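Local coordinates for protein pilin (Streptococcus pyogenes serotype M1, PDB 3GLE) that polymerises through intermolecular isopeptide bonds into the shaft of the pilus, which the bacterium needs for adhesion to host cells, aggregation and biofilm formation, at residues Gln123-Trp128 with Ala137-Gly142; Phe181-Lys186 with Val239-Thr244; Asn36-Phe41 with Met65-Tyr70. The protein carries 2 engineered substitutions. One frame throughout, in Å; residues are numbered along the deposited sequence. Where two conformers were deposited one is given.

Interaction 1. Residues Gln123-Trp128 with Ala137-Gly142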
loop_
_atom_site.group_PDB
_atom_site.type_symbol
_atom_site.label_atom_id
_atom_site.label_comp_id
_atom_site.label_asym_id
_atom_site.label_seq_id
_atom_site.Cartn_x
_atom_site.Cartn_y
_atom_site.Cartn_z
ATOM N N GLN A 123 17.713 24.485 -3.969
ATOM C CA GLN A 123 18.677 25.572 -3.898
ATOM C C GLN A 123 18.974 25.913 -2.441
ATOM O O GLN A 123 18.068 26.327 -1.699
ATOM C CB GLN A 123 18.125 26.855 -4.519
ATOM C CG GLN A 123 17.689 26.852 -5.973
ATOM C CD GLN A 123 17.329 28.273 -6.406
ATOM O OE1 GLN A 123 16.534 28.956 -5.745
ATOM N NE2 GLN A 123 17.958 28.746 -7.475
ATOM N N VAL A 124 20.228 25.784 -2.036
ATOM C CA VAL A 124 20.614 26.222 -0.715
ATOM C C VAL A 124 21.322 27.546 -0.908
ATOM O O VAL A 124 22.384 27.631 -1.570
ATOM C CB VAL A 124 21.495 25.188 0.019
ATOM C CG1 VAL A 124 21.868 25.677 1.426
ATOM C CG2 VAL A 124 20.758 23.859 0.124
ATOM N N HIS A 125 20.704 28.573 -0.351
ATOM C CA HIS A 125 21.211 29.921 -0.434
ATOM C C HIS A 125 22.157 30.196 0.753
ATOM O O HIS A 125 21.718 30.272 1.908
ATOM C CB HIS A 125 20.062 30.911 -0.420
ATOM C CG HIS A 125 19.194 30.847 -1.629
ATOM N ND1 HIS A 125 19.157 31.857 -2.563
ATOM C CD2 HIS A 125 18.298 29.917 -2.037
ATOM C CE1 HIS A 125 18.288 31.544 -3.507
ATOM N NE2 HIS A 125 17.752 30.373 -3.208
ATOM N N VAL A 126 23.447 30.309 0.440
ATOM C CA VAL A 126 24.500 30.383 1.432
ATOM C C VAL A 126 25.029 31.811 1.415
ATOM O O VAL A 126 25.531 32.284 0.394
ATOM C CB VAL A 126 25.642 29.367 1.137
ATOM C CG1 VAL A 126 26.780 29.533 2.130
ATOM C CG2 VAL A 126 25.137 27.930 1.174
ATOM N N LEU A 127 24.836 32.506 2.531
ATOM C CA LEU A 127 25.169 33.914 2.642
ATOM C C LEU A 127 26.199 34.071 3.733
ATOM O O LEU A 127 26.219 33.298 4.703
ATOM C CB LEU A 127 23.929 34.774 2.992
ATOM C CG LEU A 127 22.537 34.610 2.350
ATOM C CD1 LEU A 127 21.727 35.942 2.358
ATOM C CD2 LEU A 127 22.528 33.999 0.964
ATOM N N TRP A 128 27.050 35.084 3.573
ATOM C CA TRP A 128 27.955 35.489 4.633
ATOM C C TRP A 128 27.146 35.899 5.844
ATOM O O TRP A 128 26.177 36.645 5.744
ATOM C CB TRP A 128 28.850 36.648 4.209
ATOM C CG TRP A 128 29.788 37.063 5.304
ATOM C CD1 TRP A 128 29.566 38.017 6.252
ATOM C CD2 TRP A 128 31.087 36.516 5.582
ATOM N NE1 TRP A 128 30.658 38.126 7.090
ATOM C CE2 TRP A 128 31.606 37.213 6.699
ATOM C CE3 TRP A 128 31.861 35.512 4.994
ATOM C CZ2 TRP A 128 32.871 36.933 7.240
ATOM C CZ3 TRP A 128 33.123 35.238 5.526
ATOM C CH2 TRP A 128 33.614 35.945 6.635
ATOM N N ALA A 137 24.444 28.314 5.255
ATOM C CA ALA A 137 23.114 27.961 4.752
ATOM C C ALA A 137 22.032 28.810 5.425
ATOM O O ALA A 137 21.831 28.721 6.628
ATOM C CB ALA A 137 22.841 26.454 5.006
ATOM N N THR A 138 21.343 29.651 4.660
ATOM C CA THR A 138 20.495 30.669 5.285
ATOM C C THR A 138 19.039 30.455 4.963
ATOM O O THR A 138 18.161 30.594 5.834
ATOM C CB THR A 138 20.923 32.092 4.899
ATOM O OG1 THR A 138 22.269 32.296 5.327
ATOM C CG2 THR A 138 20.008 33.138 5.549
ATOM N N TYR A 139 18.784 30.147 3.700
ATOM C CA TYR A 139 17.497 29.626 3.321
ATOM C C TYR A 139 17.521 28.597 2.216
ATOM O O TYR A 139 18.499 28.486 1.456
ATOM C CB TYR A 139 16.461 30.724 3.095
ATOM C CG TYR A 139 16.728 31.727 2.021
ATOM C CD1 TYR A 139 17.446 32.887 2.297
ATOM C CD2 TYR A 139 16.190 31.555 0.747
ATOM C CE1 TYR A 139 17.660 33.851 1.307
ATOM C CE2 TYR A 139 16.394 32.501 -0.257
ATOM C CZ TYR A 139 17.132 33.644 0.026
ATOM O OH TYR A 139 17.336 34.581 -0.966
ATOM N N ILE A 140 16.440 27.825 2.152
ATOM C CA ILE A 140 16.375 26.678 1.274
ATOM C C ILE A 140 15.052 26.664 0.512
ATOM O O ILE A 140 13.973 26.836 1.100
ATOM C CB ILE A 140 16.584 25.371 2.038
ATOM C CG1 ILE A 140 17.826 25.450 2.932
ATOM C CG2 ILE A 140 16.752 24.217 1.074
ATOM C CD1 ILE A 140 17.824 24.415 4.063
ATOM N N VAL A 141 15.173 26.492 -0.804
ATOM C CA VAL A 141 14.055 26.533 -1.740
ATOM C C VAL A 141 14.099 25.283 -2.615
ATOM O O VAL A 141 15.161 24.924 -3.160
ATOM C CB VAL A 141 14.160 27.767 -2.663
ATOM C CG1 VAL A 141 12.977 27.860 -3.586
ATOM C CG2 VAL A 141 14.256 29.032 -1.862
ATOM N N GLY A 142 12.953 24.620 -2.743
ATOM C CA GLY A 142 12.817 23.437 -3.595
ATOM C C GLY A 142 11.725 23.593 -4.648
ATOM O O GLY A 142 10.710 24.275 -4.420
#
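Ala137, in the second strand of this beta hairpin, places CB against CG1 of Val124, 3.8 Å away, while the two methyl groups of Val126 approach the N and CA of Ala137. The strands run antiparallel with a marked twist, their directions 149° apart. At Thr138 the register slips: Thr138 N donates to His125 O at 2.8 Å, and the next amide, Tyr139 N, reaches the same oxygen only weakly at 3.4 Å. Two residues thus face one, a classic beta bulge. Thr138 also meets Leu127, the two side chains crossing at about a right angle, while its OG1 bonds to Val136 O.

Tyr139 carries the main side-chain contact. With CG between the backbone N and the carbonyl carbon (chi1 61°), its ring swings over the imidazole of His125 in an offset stack, centroids 4.3 Å apart and planes at 15°. Tyr139 CE2 sits above the imidazole, 3.5 Å from His125 CG, and in return His125 CB lies over the middle of the phenol ring as a CH-pi contact. On the other side of the sheet, Ile140 CG2 packs alongside Val124 CG2 at 4.1 Å. Val141 pairs with Gln123 through two backbone bonds, the shorter being Gln123 N to Val141 O at 2.7 Å, and its CG2 also approaches His125 NE2.

That nitrogen donates to Gln123 OE1 at 3.2 Å from well above the amide plane, and Gln123 NE2 bonds in turn to Tyr99 OH on the adjacent strand. Stacked on one face by Tyr139 and bonded at NE2, the imidazole has little freedom to rotate, and Tyr99 steadies the glutamine amide that holds it.

Interaction 2. Residues Phe181-Lys186 with Val239-Thr244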
loop_
_atom_site.group_PDB
_atom_site.type_symbol
_atom_site.label_atom_id
_atom_site.label_comp_id
_atom_site.label_asym_id
_atom_site.label_seq_id
_atom_site.Cartn_x
_atom_site.Cartn_y
_atom_site.Cartn_z
ATOM N N PHE A 181 -17.649 -22.824 5.251
ATOM C CA PHE A 181 -16.425 -22.453 4.541
ATOM C C PHE A 181 -15.402 -21.977 5.562
ATOM O O PHE A 181 -15.746 -21.586 6.673
ATOM C CB PHE A 181 -16.656 -21.271 3.598
ATOM C CG PHE A 181 -17.592 -21.544 2.455
ATOM C CD1 PHE A 181 -18.964 -21.377 2.610
ATOM C CD2 PHE A 181 -17.096 -21.909 1.206
ATOM C CE1 PHE A 181 -19.827 -21.622 1.562
ATOM C CE2 PHE A 181 -17.946 -22.143 0.143
ATOM C CZ PHE A 181 -19.312 -22.004 0.317
ATOM N N GLY A 182 -14.145 -21.961 5.149
ATOM C CA GLY A 182 -13.103 -21.307 5.908
ATOM C C GLY A 182 -12.273 -20.444 4.984
ATOM O O GLY A 182 -12.056 -20.802 3.826
ATOM N N LEU A 183 -11.834 -19.300 5.493
ATOM C CA LEU A 183 -10.858 -18.449 4.814
ATOM C C LEU A 183 -9.635 -18.256 5.709
ATOM O O LEU A 183 -9.779 -17.943 6.889
ATOM C CB LEU A 183 -11.463 -17.074 4.531
ATOM C CG LEU A 183 -10.468 -15.951 4.200
ATOM C CD1 LEU A 183 -9.953 -16.089 2.790
ATOM C CD2 LEU A 183 -11.115 -14.561 4.376
ATOM N N THR A 184 -8.442 -18.422 5.144
ATOM C CA THR A 184 -7.223 -18.110 5.866
ATOM C C THR A 184 -6.440 -17.101 5.059
ATOM O O THR A 184 -6.173 -17.330 3.900
ATOM C CB THR A 184 -6.354 -19.358 6.070
ATOM O OG1 THR A 184 -7.182 -20.436 6.490
ATOM C CG2 THR A 184 -5.252 -19.117 7.133
ATOM N N LEU A 185 -6.106 -15.971 5.654
ATOM C CA LEU A 185 -5.173 -15.053 5.028
ATOM C C LEU A 185 -3.806 -15.236 5.698
ATOM O O LEU A 185 -3.739 -15.392 6.908
ATOM C CB LEU A 185 -5.670 -13.625 5.172
ATOM C CG LEU A 185 -7.120 -13.371 4.755
ATOM C CD1 LEU A 185 -7.621 -12.148 5.457
ATOM C CD2 LEU A 185 -7.244 -13.182 3.274
ATOM N N LYS A 186 -2.734 -15.246 4.908
ATOM C CA LYS A 186 -1.404 -15.492 5.457
ATOM C C LYS A 186 -0.611 -14.215 5.717
ATOM O O LYS A 186 -0.615 -13.292 4.918
ATOM C CB LYS A 186 -0.629 -16.467 4.568
ATOM C CG LYS A 186 -1.247 -17.869 4.549
ATOM C CD LYS A 186 -1.324 -18.456 5.965
ATOM C CE LYS A 186 -1.848 -19.892 5.972
ATOM N NZ LYS A 186 -1.918 -20.450 7.359
ATOM N N VAL A 239 -1.187 -10.521 -0.705
ATOM C CA VAL A 239 -1.454 -11.435 0.410
ATOM C C VAL A 239 -1.864 -12.821 -0.087
ATOM O O VAL A 239 -2.746 -12.929 -0.943
ATOM C CB VAL A 239 -2.564 -10.878 1.343
ATOM C CG1 VAL A 239 -3.022 -11.944 2.369
ATOM C CG2 VAL A 239 -2.055 -9.651 2.079
ATOM N N ASP A 240 -1.226 -13.865 0.438
ATOM C CA ASP A 240 -1.613 -15.246 0.103
ATOM C C ASP A 240 -2.864 -15.642 0.885
ATOM O O ASP A 240 -3.007 -15.263 2.057
ATOM C CB ASP A 240 -0.476 -16.251 0.400
ATOM C CG ASP A 240 0.726 -16.058 -0.517
ATOM O OD1 ASP A 240 0.574 -15.383 -1.562
ATOM O OD2 ASP A 240 1.834 -16.567 -0.211
ATOM N N TYR A 241 -3.768 -16.397 0.252
ATOM C CA TYR A 241 -4.956 -16.903 0.969
ATOM C C TYR A 241 -5.453 -18.204 0.383
ATOM O O TYR A 241 -5.085 -18.560 -0.759
ATOM C CB TYR A 241 -6.083 -15.875 0.993
ATOM C CG TYR A 241 -6.598 -15.524 -0.387
ATOM C CD1 TYR A 241 -7.637 -16.241 -0.961
ATOM C CD2 TYR A 241 -6.023 -14.477 -1.126
ATOM C CE1 TYR A 241 -8.094 -15.938 -2.232
ATOM C CE2 TYR A 241 -6.492 -14.149 -2.384
ATOM C CZ TYR A 241 -7.516 -14.896 -2.944
ATOM O OH TYR A 241 -7.974 -14.594 -4.201
ATOM N N VAL A 242 -6.267 -18.905 1.190
ATOM C CA VAL A 242 -6.950 -20.141 0.835
ATOM C C VAL A 242 -8.435 -20.031 1.284
ATOM O O VAL A 242 -8.727 -19.571 2.386
ATOM C CB VAL A 242 -6.298 -21.370 1.518
ATOM C CG1 VAL A 242 -6.973 -22.672 1.087
ATOM C CG2 VAL A 242 -4.777 -21.451 1.202
ATOM N N VAL A 243 -9.355 -20.401 0.393
ATOM C CA VAL A 243 -10.769 -20.543 0.730
ATOM C C VAL A 243 -11.163 -22.007 0.550
ATOM O O VAL A 243 -10.885 -22.593 -0.472
ATOM C CB VAL A 243 -11.672 -19.706 -0.181
ATOM C CG1 VAL A 243 -13.070 -19.598 0.438
ATOM C CG2 VAL A 243 -11.087 -18.298 -0.420
ATOM N N THR A 244 -11.807 -22.588 1.552
ATOM C CA THR A 244 -12.231 -23.990 1.491
ATOM C C THR A 244 -13.692 -24.124 1.876
ATOM O O THR A 244 -14.143 -23.473 2.807
ATOM C CB THR A 244 -11.376 -24.835 2.448
ATOM O OG1 THR A 244 -10.002 -24.753 2.043
ATOM C CG2 THR A 244 -11.781 -26.282 2.401
HETATM O O HOH W 1 0.631 -13.546 2.453
#
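The two inner strands of a four-stranded antiparallel sheet meet here, Gly182 and Thr184 pairing with Thr244 and Val242 through two backbone bonds each. Gly182 N to Thr244 O spans 2.8 Å, and the ladder ends with Lys186 N on Asp240 O at 2.9 Å. Beyond that bond the strands part, and a water bridges them: it donates to Lys186 O and accepts from Asp240 N, 2.8 Å from each. Asp240 OD1 is held by Thr278 OG1 on the next strand.

Leu183, Leu185, Tyr241 and Val243 occupy the inner face of this sheet, which closes a beta sandwich against strands 151-169 and 284-291. Leu185 CD2 lies 3.7 Å from Tyr241 CB, the side chains passing at a slant. A chi1 of 63° tucks Tyr241 CG over its own main chain, flanked by N and C, and the ring runs on from that contact into the core, onto Leu162 and Ile286. Leu183 CD1 comes within 4.1 Å of Val243 CG2, in the neighbourhood of Val164 and Val232.

At the far end Phe181 CB stands 3.4 Å from Thr244 O, and the Phe181 ring meets Phe222 nearly parallel and Phe288 edge-to-face. The Phe181 side chain also touches Lys166, which is cross-linked to Asn290, and its nearest atoms come within about 4 Å of the side chain of Glu245, the residue that promotes this isopeptide bond.

Interaction 3. Residues Asn36-Phe41 with Met65-Tyr70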
loop_
_atom_site.group_PDB
_atom_site.type_symbol
_atom_site.label_atom_id
_atom_site.label_comp_id
_atom_site.label_asym_id
_atom_site.label_seq_id
_atom_site.Cartn_x
_atom_site.Cartn_y
_atom_site.Cartn_z
ATOM N N ASN A 36 3.865 -2.514 6.515
ATOM C CA ASN A 36 5.115 -2.266 7.208
ATOM C C ASN A 36 6.177 -2.038 6.127
ATOM O O ASN A 36 6.608 -2.978 5.447
ATOM C CB ASN A 36 5.534 -3.472 8.093
ATOM C CG ASN A 36 4.442 -3.910 9.070
ATOM O OD1 ASN A 36 3.972 -3.133 9.897
ATOM N ND2 ASN A 36 4.050 -5.183 8.983
ATOM N N THR A 37 6.585 -0.792 5.943
ATOM C CA THR A 37 7.563 -0.482 4.883
ATOM C C THR A 37 8.230 0.848 5.117
ATOM O O THR A 37 7.716 1.678 5.865
ATOM C CB THR A 37 6.915 -0.518 3.458
ATOM O OG1 THR A 37 7.948 -0.457 2.475
ATOM C CG2 THR A 37 5.887 0.638 3.232
ATOM N N ASP A 38 9.356 1.076 4.452
ATOM C CA ASP A 38 9.951 2.400 4.502
ATOM C C ASP A 38 9.997 3.128 3.152
ATOM O O ASP A 38 9.825 2.527 2.091
ATOM C CB ASP A 38 11.322 2.350 5.174
ATOM C CG ASP A 38 12.313 1.457 4.440
ATOM O OD1 ASP A 38 12.045 1.095 3.259
ATOM O OD2 ASP A 38 13.372 1.119 5.054
ATOM N N PHE A 39 10.237 4.425 3.203
ATOM C CA PHE A 39 10.574 5.173 2.005
ATOM C C PHE A 39 11.857 5.925 2.291
ATOM O O PHE A 39 12.018 6.510 3.384
ATOM C CB PHE A 39 9.441 6.124 1.624
ATOM C CG PHE A 39 8.156 5.422 1.281
ATOM C CD1 PHE A 39 7.906 4.993 -0.030
ATOM C CD2 PHE A 39 7.197 5.180 2.263
ATOM C CE1 PHE A 39 6.699 4.357 -0.358
ATOM C CE2 PHE A 39 6.012 4.521 1.966
ATOM C CZ PHE A 39 5.752 4.117 0.647
ATOM N N THR A 40 12.785 5.882 1.340
ATOM C CA THR A 40 14.077 6.548 1.512
ATOM C C THR A 40 14.211 7.734 0.555
ATOM O O THR A 40 13.789 7.658 -0.596
ATOM C CB THR A 40 15.283 5.545 1.357
ATOM O OG1 THR A 40 15.231 4.904 0.081
ATOM C CG2 THR A 40 15.202 4.452 2.383
ATOM N N PHE A 41 14.779 8.835 1.034
ATOM C CA PHE A 41 15.009 10.009 0.206
ATOM C C PHE A 41 16.483 10.324 0.167
ATOM O O PHE A 41 17.151 10.303 1.193
ATOM C CB PHE A 41 14.192 11.203 0.720
ATOM C CG PHE A 41 12.764 10.847 0.972
ATOM C CD1 PHE A 41 11.926 10.550 -0.089
ATOM C CD2 PHE A 41 12.290 10.711 2.259
ATOM C CE1 PHE A 41 10.624 10.189 0.131
ATOM C CE2 PHE A 41 10.980 10.337 2.487
ATOM C CZ PHE A 41 10.153 10.065 1.417
ATOM N N MET A 65 21.035 10.418 3.065
ATOM C CA MET A 65 19.754 9.701 3.027
ATOM C C MET A 65 18.965 9.990 4.294
ATOM O O MET A 65 19.535 10.084 5.389
ATOM C CB MET A 65 19.937 8.172 2.944
ATOM C CG MET A 65 20.871 7.705 1.824
ATOM S SD MET A 65 20.149 7.850 0.176
ATOM C CE MET A 65 19.250 6.284 0.048
ATOM N N THR A 66 17.653 10.111 4.147
ATOM C CA THR A 66 16.780 10.126 5.303
ATOM C C THR A 66 15.500 9.365 4.968
ATOM O O THR A 66 15.130 9.238 3.785
ATOM C CB THR A 66 16.519 11.579 5.796
ATOM O OG1 THR A 66 15.958 11.549 7.115
ATOM C CG2 THR A 66 15.571 12.324 4.861
ATOM N N LYS A 67 14.806 8.852 5.976
ATOM C CA LYS A 67 13.680 8.002 5.655
ATOM C C LYS A 67 12.530 8.078 6.618
ATOM O O LYS A 67 12.683 8.543 7.748
ATOM C CB LYS A 67 14.152 6.552 5.477
ATOM C CG LYS A 67 14.310 5.764 6.735
ATOM C CD LYS A 67 14.834 4.351 6.394
ATOM C CE LYS A 67 14.374 3.321 7.417
ATOM N NZ LYS A 67 14.630 1.927 6.975
ATOM N N VAL A 68 11.377 7.633 6.141
ATOM C CA VAL A 68 10.206 7.517 6.964
ATOM C C VAL A 68 9.711 6.056 6.907
ATOM O O VAL A 68 9.894 5.369 5.899
ATOM C CB VAL A 68 9.074 8.450 6.471
ATOM C CG1 VAL A 68 9.483 9.920 6.611
ATOM C CG2 VAL A 68 8.681 8.110 5.015
ATOM N N THR A 69 9.067 5.610 7.981
ATOM C CA THR A 69 8.643 4.226 8.095
ATOM C C THR A 69 7.163 4.126 8.463
ATOM O O THR A 69 6.698 4.793 9.382
ATOM C CB THR A 69 9.496 3.507 9.155
ATOM O OG1 THR A 69 10.885 3.670 8.808
ATOM C CG2 THR A 69 9.116 2.019 9.234
ATOM N N TYR A 70 6.425 3.322 7.714
ATOM C CA TYR A 70 5.033 3.029 8.045
ATOM C C TYR A 70 4.960 1.635 8.661
ATOM O O TYR A 70 5.730 0.753 8.263
ATOM C CB TYR A 70 4.153 3.090 6.799
ATOM C CG TYR A 70 3.979 4.490 6.257
ATOM C CD1 TYR A 70 2.857 5.255 6.598
ATOM C CD2 TYR A 70 4.949 5.065 5.426
ATOM C CE1 TYR A 70 2.705 6.583 6.110
ATOM C CE2 TYR A 70 4.802 6.380 4.934
ATOM C CZ TYR A 70 3.683 7.135 5.283
ATOM O OH TYR A 70 3.537 8.433 4.783
#
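Residues Thr37-Phe41 and Met65-Tyr70 run antiparallel, 158° between their directions, in an unbroken register. Three pairs, Thr37 with Tyr70, Phe39 with Val68 and Phe41 with Thr66, each form two backbone hydrogen bonds, for example Phe39 N to Val68 O at 2.9 Å. The alternation sends Phe39, Phe41, Val68 and Tyr70 to one face and Asp38, Thr40, Lys67 and Thr69 to the other.

On the aromatic face the rings of Phe39 and Tyr70 meet rim to rim, planes at 87° and centroids 5.8 Å apart, with Phe39 CE2 3.7 Å from Tyr70 CD2. Val68 CG2 touches both phenylalanines, 4.0 Å from Phe39 CB and 4.1 Å from Phe41 CE2. Tyr70 OH bonds to Asn79 O. On the polar face Lys67 extends its chain past Thr40 CG2, which lies 3.9 Å from Lys67 CB, to form a salt bridge with Asp38. The carboxylate leans toward it because chi1 of Asp38, 61°, sets CG astride the main chain. The modelled NZ to OD2 distance is too short to be taken literally. The other oxygen, OD1, pairs with Lys106.

The aromatic face borders the isopeptide site of this domain: Phe41 comes within about 3 Å (nearest atoms) of the side chain of Glu104, which promotes that bond in the natural protein, and Phe39 makes a cation-pi contact with Lys23. Position 155, the partner of Lys23, is an engineered alanine, so that cross-link cannot form here. The strand pair therefore divides its chemistry: one face lays aromatic and apolar side chains against Glu104 and Lys23, while on the other Asp38, with one oxygen for each of Lys67 and Lys106, probably offsets part of their positive charge.

Overall arrangement
From the N terminus the three contacts follow in series, none nested in or crossing another. Interaction 3 comes first, closing a loop of 23 residues, and interaction 1 follows with a tight hairpin closed over eight. Both belong to one sheet of the first domain, where strand 96-105 lies between strands 37-45 and 119-129; their centres are 25 Å apart. The long strand 151-169 then leads into the second domain, where interaction 2 closes 52 residues, the widest span. Interactions 2 and 3 approach to about 10 Å between nearest atoms, whereas the centres of interactions 1 and 2 lie 55 Å apart on opposite sides of the elongated chain's centre.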